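Local atomic coordinates of peptidoglycan-N-acetylmuramic acid deacetylase PdaC (Bacillus subtilis subsp. subtilis str. 168, PDB entry 6H8N), a protein that removes acetyl groups from N-acetylmuramic acid residues of peptidoglycan, conferring lysozyme resistance, and also deacylates short chitin oligomers. Residues A[27-32]-A[55-60]; A[144-149]-A[170-175]. The protein carries 1 engineered substitution. All blocks are in the same frame, centred on the assembly; numbering follows the deposited sequence.

Interaction 1: residues A[27-32]-A[55-60]; sequences QILDSL and LIRMLK
Leu29 and Arg57 run past each other in opposite directions, each reaching from its own helix toward the other, and both bury much surface in doing so. Arg57 starts with CG anti to its backbone N (chi1 -177°) and stays extended through NE, a shape that spans the gap between two nearly parallel helices whose axes approach to 10.9 Å. Its guanidinium therefore arrives over Leu29, whose CB sits 3.5 Å above one face, displaced toward the rim; nearer the Arg57 backbone, Leu29 CD1 lies alongside the aliphatic part, 4.0 Å from Arg57 CD. The edge of the same group meets Asp30, which crosses Arg57 at about a right angle. Arg57 NH2 donates to Asp30 OD1 at 2.7 Å, a salt bridge bent to 143° at the hydrogen, while the bond from Arg57 NH1 to the same oxygen is weak at 3.2 Å. NH2 meets OD1 on its anti side, the oxygen being tilted out of the guanidinium plane. Since both bonds go to OD1, the bridge is not the bidentate kind using two oxygens; the two planes are 43° apart.

These helices, 22-35 and 52-60, belong to the C-terminal deacetylase domain, a distorted β/α barrel as in other NodB-homology enzymes, and pack side by side on strand 40-43 of its parallel sheet. On the buried side, Leu29 CD2 rests 3.9 Å from Met58 CB, and both side chains also touch Phe41 of that strand. Glu61 forms a further salt bridge with Arg57 NE, and Asn26 O accepts from Arg57 NH1.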
# COMPACT_ATOMS: atom_id res chain seq x y z
N GLN A 27 -4.24 -13.01 7.17
CA GLN A 27 -4.69 -13.82 6.04
C GLN A 27 -4.08 -13.31 4.74
O GLN A 27 -3.61 -14.09 3.91
CB GLN A 27 -6.22 -13.78 6.00
CG GLN A 27 -6.82 -14.70 4.98
CD GLN A 27 -8.32 -14.51 4.84
OE1 GLN A 27 -9.04 -14.36 5.83
NE2 GLN A 27 -8.79 -14.53 3.62
N ILE A 28 -4.04 -11.98 4.56
CA ILE A 28 -3.45 -11.40 3.36
C ILE A 28 -1.95 -11.68 3.32
O ILE A 28 -1.41 -12.04 2.27
CB ILE A 28 -3.77 -9.89 3.32
CG1 ILE A 28 -5.27 -9.68 3.10
CG2 ILE A 28 -2.95 -9.17 2.24
CD1 ILE A 28 -5.77 -8.30 3.44
N LEU A 29 -1.27 -11.53 4.45
CA LEU A 29 0.15 -11.85 4.51
C LEU A 29 0.39 -13.31 4.16
O LEU A 29 1.35 -13.63 3.47
CB LEU A 29 0.72 -11.53 5.89
CG LEU A 29 0.81 -10.04 6.21
CD1 LEU A 29 1.09 -9.83 7.69
CD2 LEU A 29 1.90 -9.37 5.38
N ASP A 30 -0.49 -14.21 4.62
CA ASP A 30 -0.39 -15.62 4.27
C ASP A 30 -0.51 -15.82 2.77
O ASP A 30 0.25 -16.60 2.17
CB ASP A 30 -1.49 -16.44 4.95
CG ASP A 30 -1.28 -16.64 6.44
OD1 ASP A 30 -0.21 -16.33 6.98
OD2 ASP A 30 -2.24 -17.14 7.07
N SER A 31 -1.48 -15.15 2.14
CA SER A 31 -1.69 -15.28 0.70
C SER A 31 -0.46 -14.78 -0.06
O SER A 31 -0.02 -15.41 -1.02
CB SER A 31 -2.91 -14.47 0.26
OG SER A 31 -4.11 -14.88 0.88
N LEU A 32 0.06 -13.62 0.33
CA LEU A 32 1.25 -13.09 -0.34
C LEU A 32 2.41 -14.06 -0.22
O LEU A 32 3.12 -14.32 -1.20
CB LEU A 32 1.62 -11.73 0.26
CG LEU A 32 0.65 -10.60 -0.04
CD1 LEU A 32 0.91 -9.41 0.90
CD2 LEU A 32 0.76 -10.17 -1.50
N LEU A 55 2.92 -5.49 12.52
CA LEU A 55 3.91 -4.65 11.84
C LEU A 55 5.21 -5.42 11.64
O LEU A 55 5.79 -5.42 10.56
CB LEU A 55 4.18 -3.38 12.65
CG LEU A 55 5.33 -2.53 12.16
CD1 LEU A 55 5.06 -1.98 10.78
CD2 LEU A 55 5.64 -1.43 13.13
N ILE A 56 5.70 -6.07 12.71
CA ILE A 56 6.92 -6.84 12.57
C ILE A 56 6.77 -7.91 11.50
O ILE A 56 7.66 -8.11 10.67
CB ILE A 56 7.37 -7.41 13.93
CG1 ILE A 56 7.72 -6.30 14.93
CG2 ILE A 56 8.54 -8.38 13.74
CD1 ILE A 56 8.85 -5.42 14.50
N ARG A 57 5.65 -8.63 11.51
CA ARG A 57 5.47 -9.70 10.53
C ARG A 57 5.48 -9.16 9.10
O ARG A 57 6.13 -9.74 8.21
CB ARG A 57 4.18 -10.48 10.80
CG ARG A 57 4.03 -11.64 9.83
CD ARG A 57 2.81 -12.54 10.05
NE ARG A 57 2.81 -13.41 8.89
CZ ARG A 57 1.76 -13.98 8.31
NH1 ARG A 57 0.55 -13.87 8.85
NH2 ARG A 57 1.94 -14.64 7.19
N MET A 58 4.77 -8.07 8.83
CA MET A 58 4.71 -7.60 7.46
C MET A 58 6.10 -7.19 6.97
O MET A 58 6.45 -7.46 5.82
CB MET A 58 3.67 -6.51 7.27
CG MET A 58 3.85 -5.28 8.05
SD MET A 58 2.45 -4.11 7.82
CE MET A 58 0.99 -4.98 8.29
N LEU A 59 6.91 -6.57 7.85
CA LEU A 59 8.28 -6.20 7.49
C LEU A 59 9.16 -7.42 7.32
O LEU A 59 9.96 -7.49 6.38
CB LEU A 59 8.87 -5.28 8.56
CG LEU A 59 8.31 -3.87 8.65
CD1 LEU A 59 8.82 -3.20 9.93
CD2 LEU A 59 8.70 -3.07 7.44
N LYS A 60 9.04 -8.39 8.23
CA LYS A 60 9.87 -9.59 8.15
C LYS A 60 9.64 -10.33 6.84
O LYS A 60 10.56 -10.93 6.29
CB LYS A 60 9.59 -10.49 9.34
CG LYS A 60 10.52 -11.67 9.43
CD LYS A 60 10.35 -12.40 10.75
CE LYS A 60 11.37 -13.51 10.88
NZ LYS A 60 11.33 -14.14 12.24

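Interaction 2: residues A[144-149]-A[170-175]; sequences DRVMNQ and DEIIKK
Ile172 places CG1 anti to its carbonyl carbon (chi1 -71°) and extends it to CD1, while Val146 has its two methyl branches spread toward this tip; the two side chains cross at about a right angle. Ile172 CD1 lies 3.8 Å from Val146 CB, and Val146 CG1 is 3.9 Å from Ile172 CG2, so both branches of the isoleucine are engaged. Met147 is folded at chi2 and chi3, which swings its methyl over the neighbouring helix: Met147 CE reaches Lys175 CB at 3.6 Å, with SD passing near Ile172. The axes of helices 139-149 and 163-178 approach to 10.2 Å here, at a shallow crossing of -25°, as adjacent helices packed on the outside of the parallel sheet. On the sheet side, Val146 touches Ile156 and Ile172 touches Ile158, both on strand 155-159.

Lys175 runs extended beyond CG, and its NZ donates to the anti lone pair of Glu171 OE2 at 2.8 Å, a salt bridge within one helix. Water 2 accepts from Lys175 NZ at 3.0 Å and donates to Asp144 OD1. Between these two segments, apolar packing therefore makes the direct contact, and the charged groups at the solvent-facing edge are coupled through water.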
# COMPACT_ATOMS: atom_id res chain seq x y z
N ASP A 144 -14.02 -8.93 -9.03
CA ASP A 144 -14.29 -8.66 -10.43
C ASP A 144 -13.92 -7.23 -10.80
O ASP A 144 -13.39 -6.99 -11.89
CB ASP A 144 -15.74 -8.98 -10.79
CG ASP A 144 -16.01 -10.46 -10.83
OD1 ASP A 144 -15.09 -11.25 -10.56
OD2 ASP A 144 -17.17 -10.86 -11.13
N ARG A 145 -14.16 -6.27 -9.90
CA ARG A 145 -13.78 -4.88 -10.18
C ARG A 145 -12.26 -4.77 -10.33
O ARG A 145 -11.75 -4.16 -11.28
CB ARG A 145 -14.29 -3.96 -9.06
CG ARG A 145 -15.79 -3.69 -9.06
CD ARG A 145 -16.24 -2.64 -8.01
NE ARG A 145 -15.93 -1.27 -8.45
CZ ARG A 145 -16.40 -0.15 -7.90
NH1 ARG A 145 -16.05 1.03 -8.40
NH2 ARG A 145 -17.22 -0.18 -6.85
N VAL A 146 -11.52 -5.39 -9.41
CA VAL A 146 -10.06 -5.32 -9.50
C VAL A 146 -9.56 -6.03 -10.75
O VAL A 146 -8.73 -5.50 -11.50
CB VAL A 146 -9.41 -5.89 -8.23
CG1 VAL A 146 -7.90 -6.04 -8.42
CG2 VAL A 146 -9.74 -5.01 -7.03
N MET A 147 -10.03 -7.26 -10.99
CA MET A 147 -9.48 -8.03 -12.10
C MET A 147 -9.83 -7.41 -13.45
O MET A 147 -9.03 -7.50 -14.39
CB MET A 147 -9.93 -9.48 -12.03
CG MET A 147 -9.44 -10.25 -10.82
SD MET A 147 -7.65 -10.16 -10.53
CE MET A 147 -7.02 -10.88 -12.04
N ASN A 148 -10.98 -6.73 -13.56
CA ASN A 148 -11.32 -6.08 -14.81
C ASN A 148 -10.46 -4.85 -15.06
O ASN A 148 -10.26 -4.47 -16.22
CB ASN A 148 -12.80 -5.72 -14.83
CG ASN A 148 -13.69 -6.93 -14.95
OD1 ASN A 148 -13.24 -8.02 -15.30
ND2 ASN A 148 -14.97 -6.76 -14.65
N GLN A 149 -9.95 -4.21 -14.01
CA GLN A 149 -9.16 -2.99 -14.15
C GLN A 149 -7.66 -3.22 -14.02
O GLN A 149 -6.88 -2.29 -14.28
CB GLN A 149 -9.62 -1.97 -13.10
CG GLN A 149 -11.04 -1.49 -13.30
CD GLN A 149 -11.54 -0.65 -12.15
OE1 GLN A 149 -10.98 0.40 -11.83
NE2 GLN A 149 -12.61 -1.12 -11.50
N ASP A 170 -7.10 -12.63 -1.40
CA ASP A 170 -6.51 -13.94 -1.70
C ASP A 170 -6.76 -14.33 -3.14
O ASP A 170 -5.84 -14.79 -3.83
CB ASP A 170 -7.07 -15.01 -0.77
CG ASP A 170 -6.47 -16.38 -1.06
OD1 ASP A 170 -5.31 -16.63 -0.69
OD2 ASP A 170 -7.15 -17.22 -1.71
N GLU A 171 -8.00 -14.19 -3.61
CA GLU A 171 -8.33 -14.56 -4.98
C GLU A 171 -7.63 -13.65 -5.98
O GLU A 171 -7.16 -14.12 -7.02
CB GLU A 171 -9.85 -14.53 -5.16
CG GLU A 171 -10.29 -14.88 -6.55
CD GLU A 171 -11.76 -15.18 -6.70
OE1 GLU A 171 -12.46 -15.27 -5.68
OE2 GLU A 171 -12.18 -15.30 -7.86
N ILE A 172 -7.54 -12.35 -5.69
CA ILE A 172 -6.84 -11.41 -6.57
C ILE A 172 -5.37 -11.78 -6.66
O ILE A 172 -4.78 -11.78 -7.75
CB ILE A 172 -7.05 -9.97 -6.07
CG1 ILE A 172 -8.51 -9.53 -6.32
CG2 ILE A 172 -6.05 -9.01 -6.70
CD1 ILE A 172 -8.92 -8.39 -5.45
N ILE A 173 -4.75 -12.06 -5.53
CA ILE A 173 -3.33 -12.44 -5.52
C ILE A 173 -3.12 -13.69 -6.37
O ILE A 173 -2.20 -13.77 -7.19
CB ILE A 173 -2.85 -12.63 -4.08
CG1 ILE A 173 -2.76 -11.27 -3.37
CG2 ILE A 173 -1.49 -13.37 -4.05
CD1 ILE A 173 -2.71 -11.36 -1.86
N LYS A 174 -3.99 -14.69 -6.19
CA LYS A 174 -3.87 -15.92 -6.99
C LYS A 174 -4.02 -15.63 -8.48
O LYS A 174 -3.22 -16.09 -9.30
CB LYS A 174 -4.90 -16.93 -6.55
CG LYS A 174 -4.78 -18.24 -7.31
CD LYS A 174 -5.89 -19.22 -6.98
CE LYS A 174 -5.61 -20.61 -7.55
NZ LYS A 174 -4.39 -21.23 -6.94
N LYS A 175 -5.07 -14.91 -8.85
CA LYS A 175 -5.34 -14.69 -10.26
C LYS A 175 -4.26 -13.84 -10.93
O LYS A 175 -3.86 -14.11 -12.06
CB LYS A 175 -6.74 -14.11 -10.45
CG LYS A 175 -7.81 -15.12 -10.15
CD LYS A 175 -9.19 -14.61 -10.46
CE LYS A 175 -10.17 -15.77 -10.49
NZ LYS A 175 -11.56 -15.32 -10.60
O HOH W 1 -15.02 -13.77 -9.19
O HOH W 2 -12.33 -12.61 -11.76

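How the interactions relate
Both contacts pair neighbouring, nearly parallel helices, and each runs from a buried apolar side against the parallel sheet to a polar edge at the surface. The sheet-facing residues differ: Phe41 of strand 40-43 underlies interaction 1, strand 155-159 interaction 2. At the outer edge, interaction 1 has a direct interhelix salt bridge, whereas interaction 2 keeps its ion pair within one helix and crosses the gap through water. They share no helix but adjoin, since helix 22-35 packs on helix 163-178: Ser31 OG lies 2.6 Å from Asp170 OD1, a probable hydrogen bond, and Leu32 CD2 is 3.7 Å from Ile173 CD1. Helices 52-60, 22-35, 163-178 and 139-149 thus adjoin in space, though not in sequence.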